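Local coordinates for protein beta-1,4-mannanase (Caldicellulosiruptor saccharolyticus, PDB 1PMJ) that probably binds mannan chains through a family 27 carbohydrate-binding module, one part of an enzyme that hydrolyses beta-1,4-mannosidic linkages, at residues 87-92 with 173-178. Residues are numbered along the deposited sequence; the frame is centred on the assembly and turned at random.
Sequences FEMFIP and IYLDNV. With CA (calcium ion), chain B.
I173 lies alongside I91 and one modelled conformer of M89 in an antiparallel strand pair of the beta-sandwich of a family 27 carbohydrate-binding module. These side chains and L175 face the second sheet, where M89 packs on F103 and F162 and L175 on F160. Y174 and F90 form a hydrogen-bonded pair: Y174 N gives a nearly straight bond (178°) to F90 O, in the carbonyl plane, and F90 N returns one to Y174 O. The Y174 hydroxyl is hydrogen-bonded to D38 OD2. L175 brings CD1 to 4.3 Å from F87 CB. D176 exchanges two 3.0 Å backbone bonds with E88 (E88 N to D176 O, D176 N to E88 O), while its carboxylate grips calcium through both oxygens; the backbone carbonyls of D10 and Y46 and the side chains of E12 and N44 also bind it. N177, left-handed helical in backbone, interrupts the regular pairing and points CB toward the other strand; with CG beside the backbone N (chi1 -70°), its amide lies alongside the E88 carboxylate, planes 22° apart. ND2 donates to E88 OE1 (2.9 Å), nearly along the C-O axis. Replacing E88 by alanine is likely to leave ND2 without that acceptor and the amide freer to turn. N177 OD1 accepts from a calcium-bound water.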
loop_
_atom_site.group_PDB
_atom_site.type_symbol
_atom_site.label_atom_id
_atom_site.label_comp_id
_atom_site.label_asym_id
_atom_site.label_seq_id
_atom_site.Cartn_x
_atom_site.Cartn_y
_atom_site.Cartn_z
ATOM N N PHE A 87 1.327 -5.745 4.637
ATOM C CA PHE A 87 0.213 -5.052 4.010
ATOM C C PHE A 87 -0.582 -6.047 3.162
ATOM O O PHE A 87 -0.064 -7.106 2.763
ATOM C CB PHE A 87 0.710 -3.916 3.119
ATOM C CG PHE A 87 1.501 -4.408 1.965
ATOM C CD1 PHE A 87 2.836 -4.658 2.110
ATOM C CD2 PHE A 87 0.867 -4.713 0.760
ATOM C CE1 PHE A 87 3.547 -5.203 1.062
ATOM C CE2 PHE A 87 1.586 -5.249 -0.287
ATOM C CZ PHE A 87 2.920 -5.489 -0.112
ATOM N N GLU A 88 -1.804 -5.669 2.803
ATOM C CA GLU A 88 -2.622 -6.356 1.812
ATOM C C GLU A 88 -3.132 -5.397 0.761
ATOM O O GLU A 88 -3.471 -4.250 1.075
ATOM C CB GLU A 88 -3.818 -7.004 2.491
ATOM C CG GLU A 88 -3.474 -8.099 3.474
ATOM C CD GLU A 88 -4.715 -8.759 4.036
ATOM O OE1 GLU A 88 -5.516 -8.073 4.662
ATOM O OE2 GLU A 88 -4.932 -9.949 3.759
ATOM N N MET A 89 -3.179 -5.866 -0.488
ATOM C CA MET A 89 -3.780 -5.122 -1.595
ATOM C C MET A 89 -4.860 -5.996 -2.208
ATOM O O MET A 89 -4.677 -7.215 -2.323
ATOM C CB MET A 89 -2.764 -4.732 -2.676
ATOM C CG MET A 89 -1.737 -3.764 -2.265
ATOM S SD MET A 89 -0.337 -3.705 -3.372
ATOM C CE MET A 89 -1.154 -3.913 -4.794
ATOM N N PHE A 90 -5.963 -5.363 -2.638
ATOM C CA PHE A 90 -7.097 -6.035 -3.245
ATOM C C PHE A 90 -7.433 -5.327 -4.559
ATOM O O PHE A 90 -7.580 -4.091 -4.592
ATOM C CB PHE A 90 -8.360 -5.965 -2.340
ATOM C CG PHE A 90 -8.148 -6.497 -0.948
ATOM C CD1 PHE A 90 -7.415 -5.767 -0.019
ATOM C CD2 PHE A 90 -8.667 -7.710 -0.570
ATOM C CE1 PHE A 90 -7.200 -6.248 1.297
ATOM C CE2 PHE A 90 -8.442 -8.207 0.703
ATOM C CZ PHE A 90 -7.709 -7.452 1.633
ATOM N N ILE A 91 -7.537 -6.104 -5.629
ATOM C CA ILE A 91 -7.871 -5.577 -6.959
ATOM C C ILE A 91 -9.019 -6.406 -7.529
ATOM O O ILE A 91 -8.936 -7.623 -7.578
ATOM C CB ILE A 91 -6.665 -5.599 -7.937
ATOM C CG1 ILE A 91 -5.373 -5.134 -7.251
ATOM C CG2 ILE A 91 -7.012 -4.818 -9.182
ATOM C CD1 ILE A 91 -4.510 -6.218 -6.712
ATOM N N PRO A 92 -10.122 -5.782 -7.913
ATOM C CA PRO A 92 -11.253 -6.556 -8.438
ATOM C C PRO A 92 -10.828 -7.487 -9.593
ATOM O O PRO A 92 -10.270 -7.059 -10.603
ATOM C CB PRO A 92 -12.235 -5.489 -8.917
ATOM C CG PRO A 92 -11.767 -4.233 -8.416
ATOM C CD PRO A 92 -10.407 -4.333 -7.853
ATOM N N ILE A 173 -7.715 0.040 -6.612
ATOM C CA ILE A 173 -6.850 -0.881 -5.885
ATOM C C ILE A 173 -7.051 -0.513 -4.431
ATOM O O ILE A 173 -6.924 0.688 -4.090
ATOM C CB ILE A 173 -5.344 -0.701 -6.276
ATOM C CG1 ILE A 173 -5.165 -0.985 -7.780
ATOM C CG2 ILE A 173 -4.463 -1.545 -5.347
ATOM C CD1 ILE A 173 -3.757 -0.754 -8.293
ATOM N N TYR A 174 -7.353 -1.503 -3.578
ATOM C CA TYR A 174 -7.547 -1.264 -2.148
ATOM C C TYR A 174 -6.319 -1.682 -1.353
ATOM O O TYR A 174 -5.716 -2.731 -1.613
ATOM C CB TYR A 174 -8.759 -1.977 -1.585
ATOM C CG TYR A 174 -10.053 -1.686 -2.288
ATOM C CD1 TYR A 174 -10.385 -2.346 -3.477
ATOM C CD2 TYR A 174 -10.925 -0.691 -1.828
ATOM C CE1 TYR A 174 -11.578 -2.090 -4.146
ATOM C CE2 TYR A 174 -12.118 -0.445 -2.491
ATOM C CZ TYR A 174 -12.439 -1.117 -3.668
ATOM O OH TYR A 174 -13.649 -0.892 -4.355
ATOM N N LEU A 175 -5.946 -0.844 -0.398
ATOM C CA LEU A 175 -4.890 -1.131 0.541
ATOM C C LEU A 175 -5.512 -1.298 1.922
ATOM O O LEU A 175 -6.403 -0.556 2.314
ATOM C CB LEU A 175 -3.876 0.003 0.544
ATOM C CG LEU A 175 -2.603 -0.072 1.338
ATOM C CD1 LEU A 175 -1.731 -1.199 0.765
ATOM C CD2 LEU A 175 -1.890 1.241 1.293
ATOM N N ASP A 176 -5.052 -2.289 2.655
ATOM C CA ASP A 176 -5.537 -2.514 4.017
ATOM C C ASP A 176 -4.494 -3.191 4.869
ATOM O O ASP A 176 -3.503 -3.736 4.375
ATOM C CB ASP A 176 -6.826 -3.364 3.977
ATOM C CG ASP A 176 -7.774 -3.114 5.170
ATOM O OD1 ASP A 176 -7.433 -2.318 6.093
ATOM O OD2 ASP A 176 -8.904 -3.676 5.222
ATOM N N ASN A 177 -4.706 -3.147 6.173
ATOM C CA ASN A 177 -3.905 -3.883 7.132
ATOM C C ASN A 177 -2.398 -3.664 6.946
ATOM O O ASN A 177 -1.593 -4.596 6.918
ATOM C CB ASN A 177 -4.295 -5.340 7.041
ATOM C CG ASN A 177 -5.695 -5.589 7.575
ATOM O OD1 ASN A 177 -6.157 -4.843 8.449
ATOM N ND2 ASN A 177 -6.352 -6.622 7.082
ATOM N N VAL A 178 -2.027 -2.397 6.876
ATOM C CA VAL A 178 -0.632 -2.005 6.836
ATOM C C VAL A 178 -0.124 -2.001 8.266
ATOM O O VAL A 178 -0.618 -1.238 9.096
ATOM C CB VAL A 178 -0.455 -0.611 6.184
ATOM C CG1 VAL A 178 0.993 -0.168 6.206
ATOM C CG2 VAL A 178 -0.998 -0.602 4.755
HETATM CA CA CA B . -9.608 -2.382 7.331
HETATM O O HOH W 1 -8.674 -4.035 8.744
#